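Local coordinates for protein arginyl-trna synthetase (Thermus thermophilus, PDB 1IQ0) that probably catalyses the ATP-dependent joining of L-arginine to its tRNA(Arg), with release of AMP and diphosphate, as a monomeric class I aminoacyl-tRNA synthetase, at residues T159-A162 with L163-G167; Y324-P327 with Y328-G331; A537-N540 with A541-A545; L569-S572 with L573-L577. All coordinates share one frame; numbering follows the deposited sequence.

Contact 1. Residues T159-A162 with L163-G167; sequences TLFA and LRHYG
Phe161 and His165 both carry CG anti to the backbone N (chi1 168° and -176°), which lays their side chains alongside each other, pointing the same way, one helical turn apart. The far end of the phenyl ring makes the closest touch between them, with Phe161 CZ 3.6 Å from His165 CG. Above one face of that ring stands the histidine methylene, and His165 CB lies 3.9 Å from the Phe161 ring centroid, a CH-pi contact displaced toward the rim. The two ring planes differ by only 21°. Their centroids, Phe161 to His165, are nevertheless 5.0 Å apart, so the rings barely overlap, and the touch is made by the phenyl rim with CG and the methylene over its face. Tyr166 turns its CG beside its own N instead, and its ring meets Ala162 edge-on: Ala162 CB lies in the ring plane, 4.0 Å from Tyr166 CE1. The phenol group beyond it is held by Asp190. A looser apolar touch, Leu160 CD2 to Leu163 CD1 at 4.3 Å, lies farther back along the helix. Underneath, the backbone bond from His165 N to Phe161 O is short, 2.8 Å, and nearly straight. Helix 197-208 packs on Phe161 through Ala199, Ile200 and Val203, while Phe179 and Ala183 of helix 176-189 meet Leu163. Gly167 then leaves the helix with positive phi, and its N bonds back to Arg164 O at 2.8 Å. It is one of two bonds into the last turn that make this C-terminal end of helix 154-165 a Schellman motif.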
loop_
_atom_site.group_PDB
_atom_site.type_symbol
_atom_site.label_atom_id
_atom_site.label_comp_id
_atom_site.label_asym_id
_atom_site.label_seq_id
_atom_site.Cartn_x
_atom_site.Cartn_y
_atom_site.Cartn_z
ATOM N N THR A 159 -22.906 -18.762 7.493
ATOM C CA THR A 159 -22.099 -19.947 7.243
ATOM C C THR A 159 -22.161 -20.904 8.422
ATOM O O THR A 159 -22.259 -22.112 8.225
ATOM C CB THR A 159 -20.616 -19.617 6.925
ATOM O OG1 THR A 159 -19.941 -19.205 8.115
ATOM C CG2 THR A 159 -20.533 -18.522 5.901
ATOM N N LEU A 160 -22.108 -20.377 9.642
ATOM C CA LEU A 160 -22.179 -21.243 10.817
ATOM C C LEU A 160 -23.530 -21.964 10.848
ATOM O O LEU A 160 -23.613 -23.122 11.244
ATOM C CB LEU A 160 -21.974 -20.435 12.101
ATOM C CG LEU A 160 -20.578 -19.815 12.235
ATOM C CD1 LEU A 160 -20.430 -19.119 13.594
ATOM C CD2 LEU A 160 -19.536 -20.910 12.086
ATOM N N PHE A 161 -24.585 -21.275 10.427
ATOM C CA PHE A 161 -25.903 -21.890 10.385
ATOM C C PHE A 161 -25.902 -23.009 9.336
ATOM O O PHE A 161 -26.359 -24.124 9.603
ATOM C CB PHE A 161 -26.973 -20.865 10.011
ATOM C CG PHE A 161 -28.296 -21.484 9.663
ATOM C CD1 PHE A 161 -29.093 -22.055 10.653
ATOM C CD2 PHE A 161 -28.718 -21.549 8.337
ATOM C CE1 PHE A 161 -30.291 -22.689 10.329
ATOM C CE2 PHE A 161 -29.913 -22.179 8.000
ATOM C CZ PHE A 161 -30.703 -22.752 9.001
ATOM N N ALA A 162 -25.384 -22.702 8.146
ATOM C CA ALA A 162 -25.325 -23.671 7.055
ATOM C C ALA A 162 -24.566 -24.947 7.435
ATOM O O ALA A 162 -24.996 -26.051 7.108
ATOM C CB ALA A 162 -24.684 -23.034 5.824
ATOM N N LEU A 163 -23.433 -24.793 8.112
ATOM C CA LEU A 163 -22.637 -25.942 8.525
ATOM C C LEU A 163 -23.446 -26.900 9.396
ATOM O O LEU A 163 -23.336 -28.115 9.263
ATOM C CB LEU A 163 -21.393 -25.475 9.292
ATOM C CG LEU A 163 -20.320 -24.830 8.412
ATOM C CD1 LEU A 163 -19.264 -24.142 9.280
ATOM C CD2 LEU A 163 -19.687 -25.900 7.532
ATOM N N ARG A 164 -24.264 -26.349 10.282
ATOM C CA ARG A 164 -25.082 -27.162 11.174
ATOM C C ARG A 164 -26.329 -27.686 10.462
ATOM O O ARG A 164 -26.607 -28.882 10.483
ATOM C CB ARG A 164 -25.491 -26.327 12.388
ATOM C CG ARG A 164 -25.933 -27.127 13.594
ATOM C CD ARG A 164 -26.265 -26.190 14.743
ATOM N NE ARG A 164 -26.393 -26.886 16.019
ATOM C CZ ARG A 164 -25.395 -27.507 16.640
ATOM N NH1 ARG A 164 -24.182 -27.524 16.101
ATOM N NH2 ARG A 164 -25.608 -28.107 17.804
ATOM N N HIS A 165 -27.062 -26.778 9.822
ATOM C CA HIS A 165 -28.294 -27.106 9.114
ATOM C C HIS A 165 -28.144 -28.245 8.116
ATOM O O HIS A 165 -29.018 -29.105 8.020
ATOM C CB HIS A 165 -28.834 -25.863 8.396
ATOM C CG HIS A 165 -30.149 -26.083 7.712
ATOM N ND1 HIS A 165 -30.278 -26.126 6.339
ATOM C CD2 HIS A 165 -31.393 -26.275 8.213
ATOM C CE1 HIS A 165 -31.545 -26.334 6.024
ATOM N NE2 HIS A 165 -32.242 -26.427 7.143
ATOM N N TYR A 166 -27.045 -28.246 7.371
ATOM C CA TYR A 166 -26.813 -29.292 6.385
ATOM C C TYR A 166 -26.070 -30.479 6.978
ATOM O O TYR A 166 -25.794 -31.453 6.284
ATOM C CB TYR A 166 -26.047 -28.727 5.186
ATOM C CG TYR A 166 -26.836 -27.678 4.442
ATOM C CD1 TYR A 166 -26.444 -26.337 4.461
ATOM C CD2 TYR A 166 -28.011 -28.017 3.765
ATOM C CE1 TYR A 166 -27.206 -25.357 3.827
ATOM C CE2 TYR A 166 -28.785 -27.044 3.127
ATOM C CZ TYR A 166 -28.375 -25.713 3.165
ATOM O OH TYR A 166 -29.141 -24.744 2.561
ATOM N N GLY A 167 -25.763 -30.393 8.268
ATOM C CA GLY A 167 -25.061 -31.472 8.937
ATOM C C GLY A 167 -23.776 -31.821 8.225
ATOM O O GLY A 167 -23.529 -32.982 7.891
#

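Contact 2. Residues Y324-P327 with Y328-G331; sequences YENP and YYPG
Asn326 folds its side chain back into the turn, where its amide meets the backbone of Tyr328 and Tyr329, and this polar knot is the tight part of the contact. CG lies between the backbone N and the carbonyl carbon (chi1 78°), the crowded position, and that torsion swings the amide toward the chain ahead. Asn326 OD1 takes two N-H groups. Tyr329 N reaches it at 2.6 Å, almost straight at 174° and on a lone pair in the carbonyl plane. Tyr328 N comes to the same OD1 at 2.8 Å, but from above that plane and more bent, 138°; this bond to the residue two ahead closes an Asx turn. The other end of the amide works as a donor in two directions: Asn326 ND2 bonds to Tyr329 O at 2.9 Å, and Asn326 ND2 also bonds back to Tyr324 O at 2.9 Å. Both acceptors lie close to the amide plane, so four bonds fix its rotation. The solvent side has no such bonds and rests on apolar contact. Pro327, exposed to solvent, sets its CG over one face of the Tyr328 ring, 3.6 Å from the ring centroid, a CH-pi contact between neighbours that lie side by side and point the same way. The tyrosine rings serve the protein side: Tyr328 meets the ring of His228 and touches Ala225, Tyr329 rests on Met224 with its OH bonded to Ala232 O, and Tyr324 packs on Leu220 and Leu221. The turn thus links antiparallel strands 320-323 and 333-335 as a hairpin loop, with its aromatic residues laid against helix 213-229.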
loop_
_atom_site.group_PDB
_atom_site.type_symbol
_atom_site.label_atom_id
_atom_site.label_comp_id
_atom_site.label_asym_id
_atom_site.label_seq_id
_atom_site.Cartn_x
_atom_site.Cartn_y
_atom_site.Cartn_z
ATOM N N TYR A 324 -1.947 -13.534 19.873
ATOM C CA TYR A 324 -2.898 -14.308 19.090
ATOM C C TYR A 324 -2.234 -15.604 18.661
ATOM O O TYR A 324 -1.232 -15.587 17.944
ATOM C CB TYR A 324 -3.341 -13.536 17.848
ATOM C CG TYR A 324 -4.314 -14.304 16.977
ATOM C CD1 TYR A 324 -5.574 -14.668 17.459
ATOM C CD2 TYR A 324 -3.976 -14.670 15.671
ATOM C CE1 TYR A 324 -6.473 -15.371 16.663
ATOM C CE2 TYR A 324 -4.861 -15.374 14.868
ATOM C CZ TYR A 324 -6.111 -15.721 15.369
ATOM O OH TYR A 324 -6.999 -16.411 14.572
ATOM N N GLU A 325 -2.796 -16.724 19.106
ATOM C CA GLU A 325 -2.260 -18.029 18.771
ATOM C C GLU A 325 -2.500 -18.320 17.290
ATOM O O GLU A 325 -3.642 -18.402 16.840
ATOM C CB GLU A 325 -2.919 -19.109 19.635
ATOM C CG GLU A 325 -2.360 -20.504 19.401
ATOM C CD GLU A 325 -3.003 -21.556 20.287
ATOM O OE1 GLU A 325 -4.234 -21.752 20.194
ATOM O OE2 GLU A 325 -2.275 -22.191 21.079
ATOM N N ASN A 326 -1.414 -18.461 16.539
ATOM C CA ASN A 326 -1.495 -18.743 15.110
ATOM C C ASN A 326 -0.112 -19.185 14.646
ATOM O O ASN A 326 0.894 -18.831 15.256
ATOM C CB ASN A 326 -1.917 -17.491 14.346
ATOM C CG ASN A 326 -0.775 -16.516 14.151
ATOM O OD1 ASN A 326 -0.154 -16.483 13.096
ATOM N ND2 ASN A 326 -0.487 -15.724 15.178
ATOM N N PRO A 327 -0.045 -19.961 13.559
ATOM C CA PRO A 327 1.256 -20.426 13.071
ATOM C C PRO A 327 1.962 -19.531 12.061
ATOM O O PRO A 327 3.026 -19.896 11.562
ATOM C CB PRO A 327 0.918 -21.784 12.472
ATOM C CG PRO A 327 -0.419 -21.510 11.840
ATOM C CD PRO A 327 -1.143 -20.711 12.921
ATOM N N TYR A 328 1.403 -18.361 11.772
ATOM C CA TYR A 328 2.014 -17.496 10.768
ATOM C C TYR A 328 2.733 -16.256 11.284
ATOM O O TYR A 328 3.810 -15.909 10.794
ATOM C CB TYR A 328 0.961 -17.074 9.741
ATOM C CG TYR A 328 0.037 -18.201 9.336
ATOM C CD1 TYR A 328 -1.212 -18.352 9.938
ATOM C CD2 TYR A 328 0.430 -19.147 8.386
ATOM C CE1 TYR A 328 -2.047 -19.416 9.606
ATOM C CE2 TYR A 328 -0.400 -20.218 8.047
ATOM C CZ TYR A 328 -1.633 -20.345 8.662
ATOM O OH TYR A 328 -2.453 -21.405 8.345
ATOM N N TYR A 329 2.144 -15.584 12.267
ATOM C CA TYR A 329 2.753 -14.373 12.800
ATOM C C TYR A 329 3.015 -14.452 14.294
ATOM O O TYR A 329 2.100 -14.322 15.101
ATOM C CB TYR A 329 1.858 -13.175 12.512
ATOM C CG TYR A 329 1.403 -13.099 11.079
ATOM C CD1 TYR A 329 0.197 -13.674 10.681
ATOM C CD2 TYR A 329 2.176 -12.440 10.117
ATOM C CE1 TYR A 329 -0.239 -13.589 9.355
ATOM C CE2 TYR A 329 1.753 -12.351 8.794
ATOM C CZ TYR A 329 0.541 -12.925 8.422
ATOM O OH TYR A 329 0.100 -12.800 7.130
ATOM N N PRO A 330 4.284 -14.648 14.677
ATOM C CA PRO A 330 4.698 -14.748 16.078
ATOM C C PRO A 330 4.337 -13.526 16.921
ATOM O O PRO A 330 3.945 -13.660 18.079
ATOM C CB PRO A 330 6.211 -14.943 15.975
ATOM C CG PRO A 330 6.370 -15.649 14.644
ATOM C CD PRO A 330 5.429 -14.861 13.773
ATOM N N GLY A 331 4.460 -12.336 16.339
ATOM C CA GLY A 331 4.170 -11.125 17.087
ATOM C C GLY A 331 2.775 -10.539 16.964
ATOM O O GLY A 331 2.520 -9.456 17.479
#

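Contact 3. Residues A537-N540 with A541-A545; sequences ASWN and AYYNA
Trp539 meets two tyrosines on the next turn of helix 525-544, and the three side chains share one rotamer class: each CG is anti to its own N, with chi1 of 160° for Trp539 and 176° for Tyr542. The indole crosses both phenols at a slant. Its CZ3 comes to the edge of the Tyr542 ring, close to that ring's plane, with Trp539 CZ3 3.8 Å from Tyr542 CD2. Farther round the indole, Trp539 CZ2 lies 4.1 Å from Tyr543 CD1, and Tyr543 CB stands over a face of the indole. The planes of Trp539 and Tyr543 are inclined by 43°, neither stacked nor edge-to-face. With Trp539 cut back to an alanine, both tyrosines would probably lose the indole edge they lean on, and a gap is likely to open toward Ala476 and Ile483 of helix 470-487. Asn540 turns CG beside its own N, and its amide, close to the pyrrole side of the indole, is used at both ends: OD1 accepts from Arg479 NH1, while ND2 bonds to Tyr472 OH. Arg479 also makes a cation-pi contact with Tyr543, and Tyr542 OH bonds to Glu502. The chemistry is therefore divided, with apolar ring carbons touching within the helix and polar tips tying it to its neighbours.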
loop_
_atom_site.group_PDB
_atom_site.type_symbol
_atom_site.label_atom_id
_atom_site.label_comp_id
_atom_site.label_asym_id
_atom_site.label_seq_id
_atom_site.Cartn_x
_atom_site.Cartn_y
_atom_site.Cartn_z
ATOM N N ALA A 537 13.874 -1.213 -16.899
ATOM C CA ALA A 537 13.987 -0.959 -18.335
ATOM C C ALA A 537 15.331 -0.293 -18.629
ATOM O O ALA A 537 15.979 -0.587 -19.637
ATOM C CB ALA A 537 12.843 -0.052 -18.816
ATOM N N SER A 538 15.729 0.621 -17.746
ATOM C CA SER A 538 16.995 1.338 -17.883
ATOM C C SER A 538 18.159 0.356 -17.724
ATOM O O SER A 538 19.149 0.426 -18.450
ATOM C CB SER A 538 17.083 2.435 -16.819
ATOM O OG SER A 538 18.318 3.124 -16.887
ATOM N N TRP A 539 18.038 -0.552 -16.765
ATOM C CA TRP A 539 19.074 -1.553 -16.545
ATOM C C TRP A 539 19.204 -2.468 -17.769
ATOM O O TRP A 539 20.306 -2.766 -18.210
ATOM C CB TRP A 539 18.752 -2.385 -15.304
ATOM C CG TRP A 539 19.458 -3.699 -15.265
ATOM C CD1 TRP A 539 18.893 -4.936 -15.409
ATOM C CD2 TRP A 539 20.865 -3.917 -15.112
ATOM N NE1 TRP A 539 19.860 -5.911 -15.355
ATOM C CE2 TRP A 539 21.081 -5.314 -15.174
ATOM C CE3 TRP A 539 21.963 -3.070 -14.930
ATOM C CZ2 TRP A 539 22.357 -5.883 -15.061
ATOM C CZ3 TRP A 539 23.237 -3.638 -14.816
ATOM C CH2 TRP A 539 23.418 -5.032 -14.884
ATOM N N ASN A 540 18.079 -2.904 -18.318
ATOM C CA ASN A 540 18.109 -3.769 -19.488
ATOM C C ASN A 540 18.721 -3.109 -20.728
ATOM O O ASN A 540 19.516 -3.733 -21.431
ATOM C CB ASN A 540 16.699 -4.288 -19.801
ATOM C CG ASN A 540 16.284 -5.414 -18.872
ATOM O OD1 ASN A 540 17.091 -6.278 -18.533
ATOM N ND2 ASN A 540 15.028 -5.416 -18.465
ATOM N N ALA A 541 18.354 -1.858 -20.995
ATOM C CA ALA A 541 18.898 -1.139 -22.143
ATOM C C ALA A 541 20.405 -0.977 -21.931
ATOM O O ALA A 541 21.197 -1.091 -22.863
ATOM C CB ALA A 541 18.235 0.235 -22.271
ATOM N N TYR A 542 20.786 -0.705 -20.690
ATOM C CA TYR A 542 22.184 -0.537 -20.328
ATOM C C TYR A 542 22.935 -1.853 -20.570
ATOM O O TYR A 542 23.973 -1.873 -21.225
ATOM C CB TYR A 542 22.280 -0.140 -18.853
ATOM C CG TYR A 542 23.684 -0.031 -18.301
ATOM C CD1 TYR A 542 24.497 1.066 -18.610
ATOM C CD2 TYR A 542 24.189 -1.007 -17.437
ATOM C CE1 TYR A 542 25.769 1.192 -18.068
ATOM C CE2 TYR A 542 25.460 -0.893 -16.891
ATOM C CZ TYR A 542 26.246 0.214 -17.209
ATOM O OH TYR A 542 27.498 0.344 -16.651
ATOM N N TYR A 543 22.394 -2.952 -20.050
ATOM C CA TYR A 543 23.024 -4.265 -20.206
ATOM C C TYR A 543 23.117 -4.724 -21.668
ATOM O O TYR A 543 24.134 -5.271 -22.089
ATOM C CB TYR A 543 22.247 -5.315 -19.416
ATOM C CG TYR A 543 22.820 -6.718 -19.523
ATOM C CD1 TYR A 543 23.815 -7.154 -18.648
ATOM C CD2 TYR A 543 22.352 -7.611 -20.490
ATOM C CE1 TYR A 543 24.326 -8.440 -18.727
ATOM C CE2 TYR A 543 22.863 -8.909 -20.578
ATOM C CZ TYR A 543 23.849 -9.312 -19.692
ATOM O OH TYR A 543 24.367 -10.580 -19.776
ATOM N N ASN A 544 22.048 -4.499 -22.426
ATOM C CA ASN A 544 21.986 -4.906 -23.822
ATOM C C ASN A 544 22.716 -4.026 -24.836
ATOM O O ASN A 544 22.900 -4.442 -25.975
ATOM C CB ASN A 544 20.521 -5.034 -24.270
ATOM C CG ASN A 544 19.773 -6.111 -23.514
ATOM O OD1 ASN A 544 20.320 -7.174 -23.222
ATOM N ND2 ASN A 544 18.509 -5.846 -23.199
ATOM N N ALA A 545 23.122 -2.824 -24.439
ATOM C CA ALA A 545 23.790 -1.910 -25.367
ATOM C C ALA A 545 24.967 -2.540 -26.107
ATOM O O ALA A 545 25.775 -3.259 -25.514
ATOM C CB ALA A 545 24.258 -0.660 -24.626
#

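Contact 4. Residues L569-S572 with L573-L577; sequences LVQS and LQRTL
Gln571 and Arg575 run side by side one turn apart on helix 562-583, a long helix of the mainly helical DALR anticodon binding domain. Both chains are extended, and the amide lies flat over the guanidinium, their planes 18° apart. Gln571 CD sits over the guanidinium centre, 3.6 Å from Arg575 NH2. The stack is not a hydrogen bond, since Gln571 NE2 and Arg575 NH2, 3.4 Å apart, are both donors. An alanine in place of Gln571 is likely to take the stacked amide from the guanidinium and leave the arginine freer to swing, with contact to Trp490 lost as well. Leu573 belongs to the buried side: its CB lies 3.6 Å from Val570 O, and its branch packs on Leu535 and Ala480 of the adjoining helices. Ser572 sets OG anti to its N (chi1 171°), from where it bonds to Ala91 O, tying this helix to helix 84-92. The Ser572 carbonyl is gripped twice. Thr576 N approaches Ser572 O at 2.9 Å, the usual helical bond, and Thr576 OG1 donates to the same Ser572 O at 2.8 Å, the two reaching it from opposite faces of the carbonyl plane.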
loop_
_atom_site.group_PDB
_atom_site.type_symbol
_atom_site.label_atom_id
_atom_site.label_comp_id
_atom_site.label_asym_id
_atom_site.label_seq_id
_atom_site.Cartn_x
_atom_site.Cartn_y
_atom_site.Cartn_z
ATOM N N LEU A 569 28.081 0.171 -9.762
ATOM C CA LEU A 569 26.832 0.663 -10.326
ATOM C C LEU A 569 25.839 -0.495 -10.416
ATOM O O LEU A 569 24.647 -0.330 -10.143
ATOM C CB LEU A 569 27.076 1.248 -11.713
ATOM C CG LEU A 569 25.900 1.930 -12.406
ATOM C CD1 LEU A 569 25.359 3.054 -11.522
ATOM C CD2 LEU A 569 26.364 2.481 -13.754
ATOM N N VAL A 570 26.338 -1.667 -10.805
ATOM C CA VAL A 570 25.505 -2.856 -10.914
ATOM C C VAL A 570 24.996 -3.234 -9.522
ATOM O O VAL A 570 23.843 -3.621 -9.354
ATOM C CB VAL A 570 26.306 -4.041 -11.520
ATOM C CG1 VAL A 570 25.551 -5.352 -11.312
ATOM C CG2 VAL A 570 26.529 -3.801 -13.023
ATOM N N GLN A 571 25.864 -3.098 -8.524
ATOM C CA GLN A 571 25.508 -3.416 -7.154
ATOM C C GLN A 571 24.434 -2.455 -6.652
ATOM O O GLN A 571 23.461 -2.870 -6.019
ATOM C CB GLN A 571 26.737 -3.335 -6.244
ATOM C CG GLN A 571 26.415 -3.631 -4.784
ATOM C CD GLN A 571 27.643 -3.634 -3.903
ATOM O OE1 GLN A 571 28.348 -2.630 -3.800
ATOM N NE2 GLN A 571 27.909 -4.765 -3.262
ATOM N N SER A 572 24.616 -1.169 -6.928
ATOM C CA SER A 572 23.634 -0.178 -6.505
ATOM C C SER A 572 22.273 -0.477 -7.151
ATOM O O SER A 572 21.225 -0.334 -6.515
ATOM C CB SER A 572 24.101 1.230 -6.885
ATOM O OG SER A 572 23.076 2.184 -6.676
ATOM N N LEU A 573 22.290 -0.889 -8.415
ATOM C CA LEU A 573 21.046 -1.216 -9.105
ATOM C C LEU A 573 20.365 -2.455 -8.519
ATOM O O LEU A 573 19.148 -2.467 -8.351
ATOM C CB LEU A 573 21.276 -1.458 -10.601
ATOM C CG LEU A 573 19.943 -1.989 -11.148
ATOM C CD1 LEU A 573 19.230 -0.911 -11.925
ATOM C CD2 LEU A 573 20.168 -3.236 -11.959
ATOM N N GLN A 574 21.141 -3.500 -8.232
ATOM C CA GLN A 574 20.569 -4.722 -7.676
ATOM C C GLN A 574 19.996 -4.449 -6.285
ATOM O O GLN A 574 18.931 -4.950 -5.939
ATOM C CB GLN A 574 21.620 -5.833 -7.600
ATOM C CG GLN A 574 22.580 -5.709 -6.443
ATOM C CD GLN A 574 22.281 -6.681 -5.321
ATOM O OE1 GLN A 574 21.145 -7.120 -5.141
ATOM N NE2 GLN A 574 23.304 -7.005 -4.541
ATOM N N ARG A 575 20.711 -3.663 -5.488
ATOM C CA ARG A 575 20.243 -3.323 -4.154
ATOM C C ARG A 575 18.966 -2.479 -4.229
ATOM O O ARG A 575 18.043 -2.673 -3.447
ATOM C CB ARG A 575 21.321 -2.555 -3.389
ATOM C CG ARG A 575 22.458 -3.417 -2.870
ATOM C CD ARG A 575 23.515 -2.542 -2.219
ATOM N NE ARG A 575 24.580 -3.321 -1.594
ATOM C CZ ARG A 575 25.628 -2.783 -0.979
ATOM N NH1 ARG A 575 25.751 -1.462 -0.911
ATOM N NH2 ARG A 575 26.547 -3.561 -0.424
ATOM N N THR A 576 18.914 -1.554 -5.181
ATOM C CA THR A 576 17.740 -0.699 -5.332
ATOM C C THR A 576 16.516 -1.502 -5.775
ATOM O O THR A 576 15.404 -1.267 -5.296
ATOM C CB THR A 576 18.012 0.438 -6.340
ATOM O OG1 THR A 576 19.075 1.257 -5.840
ATOM C CG2 THR A 576 16.768 1.296 -6.540
ATOM N N LEU A 577 16.714 -2.448 -6.689
ATOM C CA LEU A 577 15.598 -3.267 -7.134
ATOM C C LEU A 577 15.144 -4.211 -6.014
ATOM O O LEU A 577 13.945 -4.429 -5.835
ATOM C CB LEU A 577 15.980 -4.071 -8.373
ATOM C CG LEU A 577 16.180 -3.257 -9.649
ATOM C CD1 LEU A 577 16.475 -4.206 -10.796
ATOM C CD2 LEU A 577 14.916 -2.423 -9.947
#

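All four contacts are local. Contacts 1, 3 and 4 run along helices, whereas contact 2 is a surface turn between strands. Polar side-chain-to-backbone bonding dominates contact 2, ring and methylene packing contacts 1 and 3, and a flat amide-guanidinium stack beside buried apolar residues contact 4. Contact 4 is the most buried; contacts 1 and 3 are partly so, each with an aromatic residue turned inward near a helix C-terminus. Contacts 3 and 4 lie in the anticodon binding domain, their centres 13 Å apart, and join neighbouring helices directly: Trp539 CD2 meets Leu573 CD2 at 3.3 Å. Contact 1 lies far off in the catalytic domain, about 58 Å from contact 3 between centres. Contacts 1 and 2 do not touch, yet helix 213-229 packs against both.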